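Local coordinates for protein endo-beta-mannanase (PDB 7BOB) that probably releases mannose units from beta-1,4-linked mannan chains as a homotrimeric exo-acting glycoside hydrolase of family 5 from a bacterium of the termite hindgut, at residues R289-A292 with P293-A297. Numbering follows the deposited sequence.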
ATOM      1  N   ARG A 289       0.333  34.876 -20.686  1.00 56.12           N
ATOM      2  CA  ARG A 289      -0.008  36.281 -20.507  1.00 59.07           C
ATOM      3  C   ARG A 289      -1.008  36.449 -19.371  1.00 58.34           C
ATOM      4  O   ARG A 289      -0.854  37.335 -18.524  1.00 59.26           O
ATOM      5  CB  ARG A 289      -0.566  36.846 -21.816  1.00 62.44           C
ATOM      6  CG  ARG A 289      -0.827  38.338 -21.810  1.00 74.47           C
ATOM      7  CD  ARG A 289      -2.156  38.685 -22.493  1.00 76.40           C
ATOM      8  NE  ARG A 289      -2.633  40.015 -22.092  1.00 88.66           N
ATOM      9  CZ  ARG A 289      -3.428  40.263 -21.049  1.00 85.89           C
ATOM     10  NH1 ARG A 289      -3.857  39.270 -20.270  1.00 81.76           N
ATOM     11  NH2 ARG A 289      -3.793  41.519 -20.783  1.00 91.22           N
ATOM     12  N   ALA A 290      -2.008  35.564 -19.302  1.00 57.59           N
ATOM     13  CA  ALA A 290      -3.003  35.653 -18.238  1.00 60.85           C
ATOM     14  C   ALA A 290      -2.375  35.509 -16.857  1.00 53.34           C
ATOM     15  O   ALA A 290      -2.872  36.087 -15.890  1.00 54.47           O
ATOM     16  CB  ALA A 290      -4.082  34.595 -18.445  1.00 59.65           C
ATOM     17  N   ALA A 291      -1.269  34.777 -16.746  1.00 55.06           N
ATOM     18  CA  ALA A 291      -0.632  34.573 -15.451  1.00 52.87           C
ATOM     19  C   ALA A 291       0.280  35.715 -15.037  1.00 48.98           C
ATOM     20  O   ALA A 291       0.740  35.715 -13.888  1.00 47.19           O
ATOM     21  CB  ALA A 291       0.185  33.278 -15.456  1.00 48.29           C
ATOM     22  N   ALA A 292       0.557  36.667 -15.935  1.00 48.95           N
ATOM     23  CA  ALA A 292       1.596  37.675 -15.697  1.00 48.24           C
ATOM     24  C   ALA A 292       1.441  38.437 -14.382  1.00 48.89           C
ATOM     25  O   ALA A 292       2.428  38.532 -13.634  1.00 47.31           O
ATOM     26  CB  ALA A 292       1.654  38.631 -16.898  1.00 51.66           C
ATOM     27  N   PRO A 293       0.267  38.972 -14.017  1.00 51.16           N
ATOM     28  CA  PRO A 293       0.191  39.663 -12.713  1.00 50.43           C
ATOM     29  C   PRO A 293       0.602  38.766 -11.559  1.00 53.15           C
ATOM     30  O   PRO A 293       1.274  39.230 -10.624  1.00 47.38           O
ATOM     31  CB  PRO A 293      -1.285  40.080 -12.599  1.00 48.35           C
ATOM     32  CG  PRO A 293      -1.864  39.914 -13.977  1.00 55.79           C
ATOM     33  CD  PRO A 293      -1.059  38.856 -14.658  1.00 51.18           C
ATOM     34  N   HIS A 294       0.259  37.466 -11.633  1.00 48.51           N
ATOM     35  CA  HIS A 294       0.491  36.570 -10.501  1.00 47.11           C
ATOM     36  C   HIS A 294       1.922  36.046 -10.458  1.00 47.00           C
ATOM     37  O   HIS A 294       2.502  35.926  -9.370  1.00 45.79           O
ATOM     38  CB  HIS A 294      -0.513  35.424 -10.542  1.00 46.66           C
ATOM     39  CG  HIS A 294      -1.921  35.898 -10.702  1.00 51.34           C
ATOM     40  ND1 HIS A 294      -2.556  36.666  -9.747  1.00 52.54           N
ATOM     41  CD2 HIS A 294      -2.801  35.753 -11.720  1.00 49.58           C
ATOM     42  CE1 HIS A 294      -3.777  36.951 -10.161  1.00 53.85           C
ATOM     43  NE2 HIS A 294      -3.952  36.411 -11.356  1.00 52.08           N
ATOM     44  N   THR A 295       2.511  35.724 -11.618  1.00 44.38           N
ATOM     45  CA  THR A 295       3.890  35.256 -11.606  1.00 43.89           C
ATOM     46  C   THR A 295       4.830  36.366 -11.156  1.00 45.24           C
ATOM     47  O   THR A 295       5.816  36.121 -10.445  1.00 43.40           O
ATOM     48  CB  THR A 295       4.275  34.722 -12.991  1.00 47.78           C
ATOM     49  OG1 THR A 295       4.132  35.751 -13.983  1.00 44.20           O
ATOM     50  CG2 THR A 295       3.360  33.526 -13.354  1.00 45.70           C
ATOM     51  N   ASP A 296       4.509  37.604 -11.524  1.00 45.96           N
ATOM     52  CA  ASP A 296       5.327  38.747 -11.119  1.00 48.23           C
ATOM     53  C   ASP A 296       5.314  38.924  -9.598  1.00 45.78           C
ATOM     54  O   ASP A 296       6.371  39.056  -8.961  1.00 46.19           O
ATOM     55  CB  ASP A 296       4.818  39.985 -11.865  1.00 48.44           C
ATOM     56  CG  ASP A 296       5.348  41.265 -11.322  1.00 47.90           C
ATOM     57  OD1 ASP A 296       6.572  41.474 -11.341  1.00 49.28           O
ATOM     58  OD2 ASP A 296       4.521  42.075 -10.886  1.00 53.00           O
ATOM     59  N   ALA A 297       4.126  38.880  -8.991  1.00 44.35           N
ATOM     60  CA  ALA A 297       4.041  39.007  -7.533  1.00 46.57           C
ATOM     61  C   ALA A 297       4.693  37.818  -6.835  1.00 47.96           C
ATOM     62  O   ALA A 297       5.355  37.986  -5.799  1.00 43.71           O
ATOM     63  CB  ALA A 297       2.581  39.143  -7.092  1.00 43.51           C
TER
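The carbonyl oxygen of Ala-291 is gripped by two backbone amides, a worked example of how the first turn of a helix starts. Thr-295 N gives it a straight bond of 2.9 Å (N-H...O 166°) that arrives nearly along the C=O axis, while His-294 N reaches the same Ala-291 O at 2.9 Å with a bent, weak bond of 127°. One residue on, Asp-296 N donates to Ala-292 O over 3.1 Å, with the donor tilted 23° from the carbonyl plane. Pro-293, with no N-H to give, suits the opening turn, where N-H groups find no carbonyl partner within the helix; its CD lies 3.5 Å from Ala-292 CB and an equal distance from Ala-290 O. The entry is a type I turn from Arg-289 to Ala-292, which feeds helix 292-309, the segment that links strands 277-282 and 311-316 of the (beta/alpha)8 barrel typical of family 5. Beside the amides, Thr-295 turns its methyl anti to its own carbonyl carbon, which brings CG2 to 3.8 Å from Ala-291 CB, while OG1 points back at the turn, 3.3 Å from Ala-292 O; its weak hydrogen bond goes to Gly-350 O. A glycine in place of Thr-295 would probably leave Ala-291 CB without its methyl neighbour and Gly-350 O without this weak donor. On another flank the His-294 ring stands obliquely to Ala-290 O, its CD2 at 4.2 Å, and packs on Asp-494 of a neighbouring subunit. That subunit also meets the turn itself: its Glu-491 accepts a hydrogen bond from Ala-290 N, and its Ile-492 packs on Ala-291. The Asp-296 carboxylate pairs through OD1 with Arg-300, one turn on, in a salt bridge.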